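Local coordinates for DUF4973 domain-containing protein (Bacteroides thetaiotaomicron, PDB 4QNI) that is of unknown function but probably acts as an auxiliary nutrient-binding protein, perhaps as a lipoprotein at the cell envelope, at residues S32-D35 with N39-E42; L101-Y106 with R128-S133; Y28-R33 with D326-I331; R207-V210 with I216-Y219. All coordinates share one frame; numbering follows the deposited sequence.

Interaction 1 (S32-D35 with N39-E42); sequences SRHD and NYAE
Arg33 O takes the N-H of Ala41 at 2.8 Å, in a nearly straight bond of 171° at the hydrogen. The donor comes in tilted from the carbonyl plane. A water that accepts from Glu42 N probably gives Arg33 O a second bond. A CA-H...O contact joins it as well, Tyr40 CA to Arg33 O at 3.6 Å. Around this carbonyl the packing is close. Arg33 CG is anti to the backbone N (chi1 -177°), which sets it 3.8 Å from Ala41 CB. Arg33 CB meets Glu42 CG at 4.0 Å, the two chains side by side and pointing the same way. Their charged ends part: Arg33 NH2 bonds to Asn49 O, and Glu42 pairs with Lys124. Tyr40 turns a ring edge to Ser32, CE1 to Ser32 CB being 3.7 Å. Ser32 OG bonds to Gly46 N and, like Tyr40 OH, to Glu213. The other end is loose and solvent-facing. There Asn39 N donates to Asp35 OD1 at 2.9 Å, from above the carboxylate plane, and both residues are exposed. A single bridge, His34 with Tyr40, ties the backbones. The turn belongs to the loop between strand 24-30 and strand 47-56; Arg33 bonds to the backbone of Arg47, and Glu42 leans on Arg47 and Asn49.

Interaction 2 (L101-Y106 with R128-S133); sequences LAYASY and RNIDMS
Tyr103 lays one face of its ring on Ile130 and takes no direct hydrogen bond from the 128-133 loop. From CB, the side chain leaves with CG anti to the carbonyl carbon (chi1 -71°), which carries the ring over to the loop. CD1 comes to 4.1 Å from Ile130 CD1. CE1 is nearer, 3.7 Å from Ile130 CG1, and it also has Arg128 O close to the ring plane at the edge. CZ lies at the same 3.7 Å from Ile130 CG1. That methylene carbon sits 3.9 Å from the centroid of the Tyr103 ring, 22° off the normal, in a CH-pi contact. At the tip, OH meets two waters. One lies 2.6 Å from Tyr103 OH and accepts from Asp131 N. The other lies 2.5 Å from Tyr103 OH and gives a weak bond to Asn129 O. Trp136 of strand 135-142 meets the same ring edge-to-face, and Met96 touches both Tyr103 and Ile130. The backbone of Tyr103 is bonded to Asp126 of strand 118-126. With an alanine here, Ile130 CG1 would probably lose the ring face it lies on, though Trp136 would still touch Ile130, and the two waters would lose the hydroxyl that joins them. The contact thus has two layers: an apolar one where the ring lies on Ile130, and a hydrated one at the hydroxyl. No direct hydrogen bond joins the hydroxyl to the loop; its link to the backbone runs through water.

Interaction 3 (Y28-R33 with D326-I331); sequences YVPYSR and DEDQAI
Arg33 NH1 and Asp328 OD2 form a long salt bridge, 3.9 Å apart, the one charge pairing across this contact. The carboxylate does not face the guanidinium squarely. The planes stand 77° apart, and the two chains run alongside one another, pointing opposite ways. Asp328 CB is in fact closer to Arg33 NH1, at 3.6 Å, than either carboxylate oxygen. The guanidinium is held more firmly by Asn49 of strand 47-56. Pro30 CG lies over the centre of one guanidinium face, 3.4 Å above its plane. The bends of the arginine chain at chi2 and chi3 fold it back over the proline. Pro30 also meets Asp328. Pro30 CB is 4.0 Å from Asp328 OD1, and Pro30 CG is equally far from Asp328 OD2. Near by, Ile331 of the C-terminal tail leans on Phe168, which Pro30 also touches, and Tyr28 stacks on Trp333. The tail beyond strand 306-321 is thereby brought against the end of strand 24-30. With only apolar contact to Pro30 and a long ion pair to Arg33, Asp328 is probably held by general electrostatic attraction more than by a directed bond.

Interaction 4 (R207-V210 with I216-Y219); sequences RGYV and IFTY. With EDO (1,2-ethanediol), chain E.
Tyr209 and Phe217 face each other as an antiparallel hydrogen-bonded pair. Both of their backbone bonds, Tyr209 N to Phe217 O and Phe217 N to Tyr209 O, measure 2.8 Å. Beside them Gly208 CA makes a CA-H...O contact to Phe217 O at 3.4 Å. Next along, Val210 and Ile216 form a non-hydrogen-bonded pair. Ile216 CD1 packs against the bare CA of Gly208, 4.0 Å away. The strands make up the beta hairpin 205-210/215-219, set inside the ten-stranded antiparallel sheet, with strand 173-176 beyond one arm and strand 234-240 beyond the other. Aromatic contacts form a second group. The Tyr209 and Phe217 rings are near parallel (16°) but slid apart, with centroids 4.8 Å from each other. Tyr209 CB sits over the Phe217 face, 3.9 Å from the ring centroid. The position of Phe217 CG between backbone N and carbonyl carbon (chi1 80°) brings the ring over Tyr209. Arg207 CG lies over the opposite face of the Tyr209 ring. Tyr219 meets Tyr209 obliquely, CE2 3.6 Å from Tyr209 CE1; Tyr209 OH lies at the edge of the Tyr219 ring. A serine in place of Phe217 would probably leave Tyr209 CB and CD1 without the ring they pack on, and Lys234 without its cation-pi partner. Polar ends are settled outside: Tyr209 OH bonds to Glu225, and Arg207 pairs with Asp174 and Glu225. A water bridges Arg207 O and Tyr219 N. Thr218 OG1 takes a weak bond at 3.0 Å from O1 of 1,2-ethanediol, which probably comes from the crystallisation liquor.

In the fold
Interactions 1 and 3 start from the same piece of chain and share Ser32 and Arg33; their centres are about 10 Å apart. Interaction 2 lies about 17 Å from each of them, centre to centre, and interaction 4 about 16 Å from interaction 2. Interaction 3 opens first and closes last; between come interactions 1, 2 and 4 in that order. Interactions 1 and 2 fall within the DUF4973 range, interaction 4 within the BT_3044-like range. The 128-133 loop touches the hairpin of strands 205-210 and 215-219 through Met132 and Ser133, and Tyr31 meets Val210. Together with the returning tail, these contacts join the N-terminal sheets to the ten-stranded sheet.

Interaction 1 (S32-D35 with N39-E42)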
loop_
_atom_site.group_PDB
_atom_site.type_symbol
_atom_site.label_atom_id
_atom_site.label_comp_id
_atom_site.label_asym_id
_atom_site.label_seq_id
_atom_site.Cartn_x
_atom_site.Cartn_y
_atom_site.Cartn_z
ATOM N N SER A 32 13.302 31.142 -19.290
ATOM C CA SER A 32 12.812 32.219 -20.123
ATOM C C SER A 32 11.558 31.769 -20.868
ATOM O O SER A 32 11.552 30.720 -21.502
ATOM C CB SER A 32 13.879 32.677 -21.123
ATOM O OG SER A 32 14.963 33.326 -20.493
ATOM N N ARG A 33 10.502 32.552 -20.777
ATOM C CA ARG A 33 9.274 32.317 -21.528
ATOM C C ARG A 33 9.393 33.016 -22.884
ATOM O O ARG A 33 9.610 34.231 -22.954
ATOM C CB ARG A 33 8.041 32.821 -20.749
ATOM C CG ARG A 33 6.712 32.551 -21.448
ATOM C CD ARG A 33 6.405 31.063 -21.528
ATOM N NE ARG A 33 6.101 30.490 -20.217
ATOM C CZ ARG A 33 5.756 29.222 -20.025
ATOM N NH1 ARG A 33 5.759 28.363 -21.043
ATOM N NH2 ARG A 33 5.457 28.787 -18.808
ATOM N N HIS A 34 9.283 32.248 -23.952
ATOM C CA HIS A 34 9.342 32.805 -25.298
ATOM C C HIS A 34 8.406 32.056 -26.202
ATOM O O HIS A 34 7.857 31.029 -25.802
ATOM C CB HIS A 34 10.774 32.869 -25.911
ATOM C CG HIS A 34 11.677 31.739 -25.561
ATOM N ND1 HIS A 34 11.278 30.422 -25.709
ATOM C CD2 HIS A 34 12.927 31.771 -25.042
ATOM C CE1 HIS A 34 12.274 29.696 -25.222
ATOM N NE2 HIS A 34 13.292 30.467 -24.823
ATOM N N ASP A 35 8.184 32.623 -27.413
ATOM C CA ASP A 35 7.322 32.109 -28.479
ATOM C C ASP A 35 8.093 31.155 -29.413
ATOM O O ASP A 35 9.335 31.119 -29.392
ATOM C CB ASP A 35 6.743 33.290 -29.283
ATOM C CG ASP A 35 7.752 34.309 -29.807
ATOM O OD1 ASP A 35 8.796 33.894 -30.346
ATOM O OD2 ASP A 35 7.459 35.516 -29.745
ATOM N N ASN A 39 11.399 34.686 -29.450
ATOM C CA ASN A 39 11.345 36.036 -28.846
ATOM C C ASN A 39 10.742 35.955 -27.423
ATOM O O ASN A 39 9.793 35.201 -27.203
ATOM C CB ASN A 39 10.526 37.028 -29.691
ATOM C CG ASN A 39 10.729 36.970 -31.193
ATOM O OD1 ASN A 39 9.785 36.715 -31.949
ATOM N ND2 ASN A 39 11.946 37.232 -31.661
ATOM N N TYR A 40 11.257 36.769 -26.487
ATOM C CA TYR A 40 10.830 36.792 -25.097
ATOM C C TYR A 40 9.409 37.305 -24.907
ATOM O O TYR A 40 9.066 38.417 -25.308
ATOM C CB TYR A 40 11.794 37.617 -24.257
ATOM C CG TYR A 40 13.187 37.038 -24.237
ATOM C CD1 TYR A 40 13.460 35.850 -23.560
ATOM C CD2 TYR A 40 14.246 37.700 -24.853
ATOM C CE1 TYR A 40 14.742 35.316 -23.534
ATOM C CE2 TYR A 40 15.534 37.172 -24.835
ATOM C CZ TYR A 40 15.778 35.983 -24.171
ATOM O OH TYR A 40 17.049 35.474 -24.146
ATOM N N ALA A 41 8.625 36.501 -24.203
ATOM C CA ALA A 41 7.218 36.725 -23.932
ATOM C C ALA A 41 6.959 37.374 -22.598
ATOM O O ALA A 41 5.887 37.954 -22.427
ATOM C CB ALA A 41 6.487 35.395 -23.992
ATOM N N GLU A 42 7.890 37.266 -21.630
ATOM C CA GLU A 42 7.612 37.801 -20.296
ATOM C C GLU A 42 8.543 38.930 -19.849
ATOM O O GLU A 42 8.603 39.229 -18.648
ATOM C CB GLU A 42 7.585 36.674 -19.264
ATOM C CG GLU A 42 6.235 35.986 -19.201
ATOM C CD GLU A 42 5.040 36.805 -18.742
ATOM O OE1 GLU A 42 5.214 37.746 -17.930
ATOM O OE2 GLU A 42 3.914 36.483 -19.186
HETATM O O HOH W 1 10.516 36.169 -21.283
#

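Interaction 2 (L101-Y106 with R128-S133)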
loop_
_atom_site.group_PDB
_atom_site.type_symbol
_atom_site.label_atom_id
_atom_site.label_comp_id
_atom_site.label_asym_id
_atom_site.label_seq_id
_atom_site.Cartn_x
_atom_site.Cartn_y
_atom_site.Cartn_z
ATOM N N LEU A 101 11.519 39.352 -1.467
ATOM C CA LEU A 101 12.084 38.575 -2.588
ATOM C C LEU A 101 11.375 38.975 -3.863
ATOM O O LEU A 101 10.203 39.366 -3.848
ATOM C CB LEU A 101 12.014 37.047 -2.369
ATOM C CG LEU A 101 12.808 36.494 -1.172
ATOM C CD1 LEU A 101 12.728 35.011 -1.103
ATOM C CD2 LEU A 101 14.258 36.841 -1.264
ATOM N N ALA A 102 12.093 38.958 -4.942
ATOM C CA ALA A 102 11.518 39.385 -6.203
ATOM C C ALA A 102 11.599 38.259 -7.244
ATOM O O ALA A 102 11.682 38.519 -8.441
ATOM C CB ALA A 102 12.231 40.645 -6.687
ATOM N N TYR A 103 11.519 37.000 -6.762
ATOM C CA TYR A 103 11.574 35.836 -7.622
ATOM C C TYR A 103 10.223 35.517 -8.182
ATOM O O TYR A 103 10.130 35.157 -9.341
ATOM C CB TYR A 103 12.128 34.628 -6.864
ATOM C CG TYR A 103 13.606 34.716 -6.557
ATOM C CD1 TYR A 103 14.523 35.082 -7.540
ATOM C CD2 TYR A 103 14.095 34.410 -5.288
ATOM C CE1 TYR A 103 15.886 35.155 -7.265
ATOM C CE2 TYR A 103 15.462 34.449 -5.011
ATOM C CZ TYR A 103 16.354 34.814 -6.006
ATOM O OH TYR A 103 17.696 34.890 -5.734
ATOM N N ALA A 104 9.174 35.684 -7.376
ATOM C CA ALA A 104 7.836 35.303 -7.748
ATOM C C ALA A 104 6.784 36.306 -7.331
ATOM O O ALA A 104 6.857 36.883 -6.251
ATOM C CB ALA A 104 7.519 33.972 -7.090
ATOM N N SER A 105 5.759 36.437 -8.157
ATOM C CA SER A 105 4.566 37.210 -7.872
ATOM C C SER A 105 3.354 36.415 -8.383
ATOM O O SER A 105 3.494 35.560 -9.270
ATOM C CB SER A 105 4.644 38.594 -8.499
ATOM O OG SER A 105 4.611 38.485 -9.909
ATOM N N TYR A 106 2.182 36.681 -7.818
ATOM C CA TYR A 106 0.928 36.033 -8.196
ATOM C C TYR A 106 -0.258 36.892 -7.705
ATOM O O TYR A 106 -0.118 37.616 -6.703
ATOM C CB TYR A 106 0.833 34.575 -7.628
ATOM C CG TYR A 106 1.125 34.481 -6.143
ATOM C CD1 TYR A 106 2.429 34.366 -5.675
ATOM C CD2 TYR A 106 0.100 34.568 -5.201
ATOM C CE1 TYR A 106 2.713 34.396 -4.312
ATOM C CE2 TYR A 106 0.370 34.567 -3.833
ATOM C CZ TYR A 106 1.679 34.494 -3.394
ATOM O OH TYR A 106 1.959 34.506 -2.051
ATOM N N ARG A 128 16.392 35.628 -12.774
ATOM C CA ARG A 128 17.713 36.236 -12.931
ATOM C C ARG A 128 18.521 36.189 -11.628
ATOM O O ARG A 128 18.060 36.636 -10.575
ATOM C CB ARG A 128 17.579 37.672 -13.422
ATOM C CG ARG A 128 17.196 37.700 -14.893
ATOM C CD ARG A 128 17.008 39.100 -15.392
ATOM N NE ARG A 128 15.996 39.829 -14.633
ATOM C CZ ARG A 128 15.819 41.144 -14.685
ATOM N NH1 ARG A 128 16.600 41.896 -15.453
ATOM N NH2 ARG A 128 14.856 41.716 -13.981
ATOM N N ASN A 129 19.696 35.574 -11.719
ATOM C CA ASN A 129 20.703 35.380 -10.673
ATOM C C ASN A 129 20.244 34.491 -9.538
ATOM O O ASN A 129 20.873 34.514 -8.475
ATOM C CB ASN A 129 21.229 36.703 -10.120
ATOM C CG ASN A 129 21.992 37.459 -11.155
ATOM O OD1 ASN A 129 22.891 36.934 -11.808
ATOM N ND2 ASN A 129 21.578 38.667 -11.386
ATOM N N ILE A 130 19.192 33.664 -9.755
ATOM C CA ILE A 130 18.743 32.759 -8.704
ATOM C C ILE A 130 19.892 31.754 -8.399
ATOM O O ILE A 130 20.633 31.344 -9.307
ATOM C CB ILE A 130 17.399 32.063 -9.057
ATOM C CG1 ILE A 130 16.687 31.567 -7.776
ATOM C CG2 ILE A 130 17.549 30.938 -10.149
ATOM C CD1 ILE A 130 15.254 31.077 -7.974
ATOM N N ASP A 131 20.101 31.476 -7.114
ATOM C CA ASP A 131 21.058 30.488 -6.662
ATOM C C ASP A 131 20.236 29.256 -6.337
ATOM O O ASP A 131 19.515 29.231 -5.335
ATOM C CB ASP A 131 21.865 30.997 -5.444
ATOM C CG ASP A 131 23.027 30.082 -5.055
ATOM O OD1 ASP A 131 22.998 28.882 -5.423
ATOM O OD2 ASP A 131 23.982 30.569 -4.425
HETATM N N MSE A 132 20.283 28.261 -7.217
HETATM C CA MSE A 132 19.488 27.043 -7.079
HETATM C C MSE A 132 20.010 26.110 -5.962
HETATM O O MSE A 132 19.359 25.096 -5.664
HETATM C CB MSE A 132 19.354 26.321 -8.427
HETATM C CG MSE A 132 18.440 27.073 -9.413
HETATM SE SE MSE A 132 16.575 27.146 -8.781
HETATM C CE MSE A 132 16.116 25.292 -8.992
ATOM N N SER A 133 21.113 26.518 -5.284
ATOM C CA SER A 133 21.702 25.856 -4.105
ATOM C C SER A 133 20.710 25.883 -2.966
ATOM O O SER A 133 20.687 24.990 -2.125
ATOM C CB SER A 133 22.973 26.571 -3.672
ATOM O OG SER A 133 24.053 25.814 -4.165
HETATM O O HOH W 2 18.983 32.873 -4.812
HETATM O O HOH W 3 18.909 36.594 -7.108
#

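Interaction 3 (Y28-R33 with D326-I331)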
loop_
_atom_site.group_PDB
_atom_site.type_symbol
_atom_site.label_atom_id
_atom_site.label_comp_id
_atom_site.label_asym_id
_atom_site.label_seq_id
_atom_site.Cartn_x
_atom_site.Cartn_y
_atom_site.Cartn_z
ATOM N N TYR A 28 8.064 22.545 -13.065
ATOM C CA TYR A 28 9.085 22.923 -14.025
ATOM C C TYR A 28 8.574 24.098 -14.824
ATOM O O TYR A 28 7.500 24.044 -15.429
ATOM C CB TYR A 28 9.467 21.710 -14.907
ATOM C CG TYR A 28 10.355 20.721 -14.177
ATOM C CD1 TYR A 28 11.746 20.810 -14.255
ATOM C CD2 TYR A 28 9.807 19.706 -13.385
ATOM C CE1 TYR A 28 12.571 19.916 -13.567
ATOM C CE2 TYR A 28 10.621 18.797 -12.707
ATOM C CZ TYR A 28 12.003 18.919 -12.783
ATOM O OH TYR A 28 12.835 18.044 -12.116
ATOM N N VAL A 29 9.329 25.185 -14.762
ATOM C CA VAL A 29 9.005 26.483 -15.358
ATOM C C VAL A 29 10.146 26.869 -16.321
ATOM O O VAL A 29 11.296 26.816 -15.904
ATOM C CB VAL A 29 8.808 27.581 -14.255
ATOM C CG1 VAL A 29 8.283 28.876 -14.857
ATOM C CG2 VAL A 29 7.922 27.109 -13.109
ATOM N N PRO A 30 9.899 27.250 -17.589
ATOM C CA PRO A 30 11.040 27.618 -18.449
ATOM C C PRO A 30 11.758 28.810 -17.842
ATOM O O PRO A 30 11.088 29.682 -17.297
ATOM C CB PRO A 30 10.410 27.943 -19.815
ATOM C CG PRO A 30 8.993 28.088 -19.576
ATOM C CD PRO A 30 8.612 27.380 -18.297
ATOM N N TYR A 31 13.116 28.805 -17.854
ATOM C CA TYR A 31 13.904 29.900 -17.285
ATOM C C TYR A 31 13.492 31.206 -17.975
ATOM O O TYR A 31 13.283 32.216 -17.308
ATOM C CB TYR A 31 15.396 29.616 -17.395
ATOM C CG TYR A 31 16.254 30.805 -17.030
ATOM C CD1 TYR A 31 16.506 31.127 -15.698
ATOM C CD2 TYR A 31 16.825 31.609 -18.020
ATOM C CE1 TYR A 31 17.286 32.234 -15.356
ATOM C CE2 TYR A 31 17.607 32.711 -17.689
ATOM C CZ TYR A 31 17.838 33.017 -16.354
ATOM O OH TYR A 31 18.632 34.087 -16.012
ATOM N N SER A 32 13.302 31.142 -19.290
ATOM C CA SER A 32 12.812 32.219 -20.123
ATOM C C SER A 32 11.558 31.769 -20.868
ATOM O O SER A 32 11.552 30.720 -21.502
ATOM C CB SER A 32 13.879 32.677 -21.123
ATOM O OG SER A 32 14.963 33.326 -20.493
ATOM N N ARG A 33 10.502 32.552 -20.777
ATOM C CA ARG A 33 9.274 32.317 -21.528
ATOM C C ARG A 33 9.393 33.016 -22.884
ATOM O O ARG A 33 9.610 34.231 -22.954
ATOM C CB ARG A 33 8.041 32.821 -20.749
ATOM C CG ARG A 33 6.712 32.551 -21.448
ATOM C CD ARG A 33 6.405 31.063 -21.528
ATOM N NE ARG A 33 6.101 30.490 -20.217
ATOM C CZ ARG A 33 5.756 29.222 -20.025
ATOM N NH1 ARG A 33 5.759 28.363 -21.043
ATOM N NH2 ARG A 33 5.457 28.787 -18.808
ATOM N N ASP A 326 3.186 23.531 -27.843
ATOM C CA ASP A 326 3.779 24.634 -27.078
ATOM C C ASP A 326 5.286 24.441 -26.809
ATOM O O ASP A 326 5.962 25.412 -26.452
ATOM C CB ASP A 326 3.029 24.812 -25.744
ATOM N N GLU A 327 5.800 23.198 -26.976
ATOM C CA GLU A 327 7.185 22.737 -26.753
ATOM C C GLU A 327 7.596 22.895 -25.277
ATOM O O GLU A 327 8.101 21.934 -24.694
ATOM C CB GLU A 327 8.216 23.393 -27.697
ATOM C CG GLU A 327 9.552 22.660 -27.684
ATOM C CD GLU A 327 10.385 22.671 -28.952
ATOM O OE1 GLU A 327 9.866 22.272 -30.022
ATOM O OE2 GLU A 327 11.595 22.977 -28.847
ATOM N N ASP A 328 7.388 24.103 -24.689
ATOM C CA ASP A 328 7.655 24.424 -23.278
ATOM C C ASP A 328 6.637 23.653 -22.393
ATOM O O ASP A 328 6.948 23.304 -21.254
ATOM C CB ASP A 328 7.587 25.962 -23.028
ATOM C CG ASP A 328 8.820 26.800 -23.396
ATOM O OD1 ASP A 328 9.948 26.251 -23.370
ATOM O OD2 ASP A 328 8.665 28.032 -23.611
ATOM N N GLN A 329 5.445 23.352 -22.949
ATOM C CA GLN A 329 4.383 22.614 -22.267
ATOM C C GLN A 329 4.373 21.115 -22.638
ATOM O O GLN A 329 3.855 20.304 -21.858
ATOM C CB GLN A 329 3.016 23.233 -22.588
ATOM C CG GLN A 329 2.725 24.513 -21.820
ATOM C CD GLN A 329 1.237 24.712 -21.660
ATOM O OE1 GLN A 329 0.611 24.200 -20.721
ATOM N NE2 GLN A 329 0.633 25.449 -22.582
ATOM N N ALA A 330 4.960 20.752 -23.808
ATOM C CA ALA A 330 5.005 19.384 -24.354
ATOM C C ALA A 330 5.863 18.388 -23.543
ATOM O O ALA A 330 5.704 17.175 -23.748
ATOM C CB ALA A 330 5.510 19.417 -25.792
ATOM N N ILE A 331 6.759 18.883 -22.644
ATOM C CA ILE A 331 7.686 18.049 -21.862
ATOM C C ILE A 331 6.978 17.177 -20.865
ATOM O O ILE A 331 6.185 17.667 -20.063
ATOM C CB ILE A 331 8.805 18.850 -21.146
ATOM C CG1 ILE A 331 9.568 19.727 -22.137
ATOM C CG2 ILE A 331 9.768 17.898 -20.410
ATOM C CD1 ILE A 331 9.935 21.057 -21.627
#

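Interaction 4 (R207-V210 with I216-Y219)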
loop_
_atom_site.group_PDB
_atom_site.type_symbol
_atom_site.label_atom_id
_atom_site.label_comp_id
_atom_site.label_asym_id
_atom_site.label_seq_id
_atom_site.Cartn_x
_atom_site.Cartn_y
_atom_site.Cartn_z
ATOM N N ARG A 207 21.759 16.048 -10.745
ATOM C CA ARG A 207 20.884 17.163 -11.056
ATOM C C ARG A 207 21.692 18.343 -11.592
ATOM O O ARG A 207 22.637 18.801 -10.934
ATOM C CB ARG A 207 20.069 17.563 -9.797
ATOM C CG ARG A 207 19.036 18.651 -10.084
ATOM C CD ARG A 207 17.987 18.693 -9.012
ATOM N NE ARG A 207 17.127 17.525 -9.130
ATOM C CZ ARG A 207 16.346 17.070 -8.166
ATOM N NH1 ARG A 207 16.334 17.661 -6.978
ATOM N NH2 ARG A 207 15.582 16.008 -8.374
ATOM N N GLY A 208 21.268 18.831 -12.760
ATOM C CA GLY A 208 21.835 19.983 -13.449
ATOM C C GLY A 208 20.883 21.131 -13.213
ATOM O O GLY A 208 19.750 21.086 -13.687
ATOM N N TYR A 209 21.301 22.128 -12.421
ATOM C CA TYR A 209 20.470 23.280 -12.058
ATOM C C TYR A 209 20.710 24.448 -12.955
ATOM O O TYR A 209 21.858 24.744 -13.265
ATOM C CB TYR A 209 20.792 23.724 -10.624
ATOM C CG TYR A 209 20.638 22.648 -9.589
ATOM C CD1 TYR A 209 21.681 21.770 -9.306
ATOM C CD2 TYR A 209 19.460 22.524 -8.858
ATOM C CE1 TYR A 209 21.549 20.785 -8.327
ATOM C CE2 TYR A 209 19.342 21.588 -7.840
ATOM C CZ TYR A 209 20.388 20.722 -7.578
ATOM O OH TYR A 209 20.222 19.757 -6.623
ATOM N N VAL A 210 19.665 25.193 -13.275
ATOM C CA VAL A 210 19.802 26.392 -14.122
ATOM C C VAL A 210 20.548 27.536 -13.408
ATOM O O VAL A 210 20.326 27.793 -12.217
ATOM C CB VAL A 210 18.420 26.876 -14.608
ATOM C CG1 VAL A 210 18.517 28.207 -15.333
ATOM C CG2 VAL A 210 17.800 25.851 -15.514
ATOM N N ILE A 216 24.399 25.836 -16.496
ATOM C CA ILE A 216 23.856 25.053 -15.389
ATOM C C ILE A 216 24.966 24.928 -14.361
ATOM O O ILE A 216 26.124 25.304 -14.635
ATOM C CB ILE A 216 23.343 23.635 -15.865
ATOM C CG1 ILE A 216 24.477 22.740 -16.422
ATOM C CG2 ILE A 216 22.164 23.740 -16.854
ATOM C CD1 ILE A 216 24.073 21.195 -16.596
ATOM N N PHE A 217 24.644 24.329 -13.220
ATOM C CA PHE A 217 25.671 23.849 -12.320
ATOM C C PHE A 217 25.260 22.440 -11.831
ATOM O O PHE A 217 24.078 22.069 -11.863
ATOM C CB PHE A 217 26.038 24.815 -11.157
ATOM C CG PHE A 217 25.084 24.793 -9.987
ATOM C CD1 PHE A 217 25.181 23.810 -9.006
ATOM C CD2 PHE A 217 24.077 25.752 -9.873
ATOM C CE1 PHE A 217 24.279 23.769 -7.954
ATOM C CE2 PHE A 217 23.170 25.705 -8.827
ATOM C CZ PHE A 217 23.276 24.715 -7.874
ATOM N N THR A 218 26.255 21.650 -11.430
ATOM C CA THR A 218 26.041 20.387 -10.727
ATOM C C THR A 218 26.815 20.528 -9.419
ATOM O O THR A 218 27.736 21.360 -9.339
ATOM C CB THR A 218 26.518 19.143 -11.525
ATOM O OG1 THR A 218 27.946 19.052 -11.435
ATOM C CG2 THR A 218 25.998 19.056 -13.004
ATOM N N TYR A 219 26.505 19.733 -8.415
ATOM C CA TYR A 219 27.404 19.680 -7.277
ATOM C C TYR A 219 28.624 18.818 -7.699
ATOM O O TYR A 219 28.501 17.984 -8.602
ATOM C CB TYR A 219 26.723 19.142 -6.014
ATOM C CG TYR A 219 25.661 20.088 -5.504
ATOM C CD1 TYR A 219 26.005 21.320 -4.956
ATOM C CD2 TYR A 219 24.310 19.776 -5.620
ATOM C CE1 TYR A 219 25.031 22.233 -4.576
ATOM C CE2 TYR A 219 23.328 20.664 -5.197
ATOM C CZ TYR A 219 23.694 21.894 -4.680
ATOM O OH TYR A 219 22.737 22.762 -4.238
HETATM C C1 EDO E . 29.000 16.340 -12.638
HETATM O O1 EDO E . 30.129 17.139 -12.350
HETATM C C2 EDO E . 29.360 14.868 -12.532
HETATM O O2 EDO E . 29.578 14.519 -11.178
HETATM O O HOH W 4 24.084 18.072 -8.814
#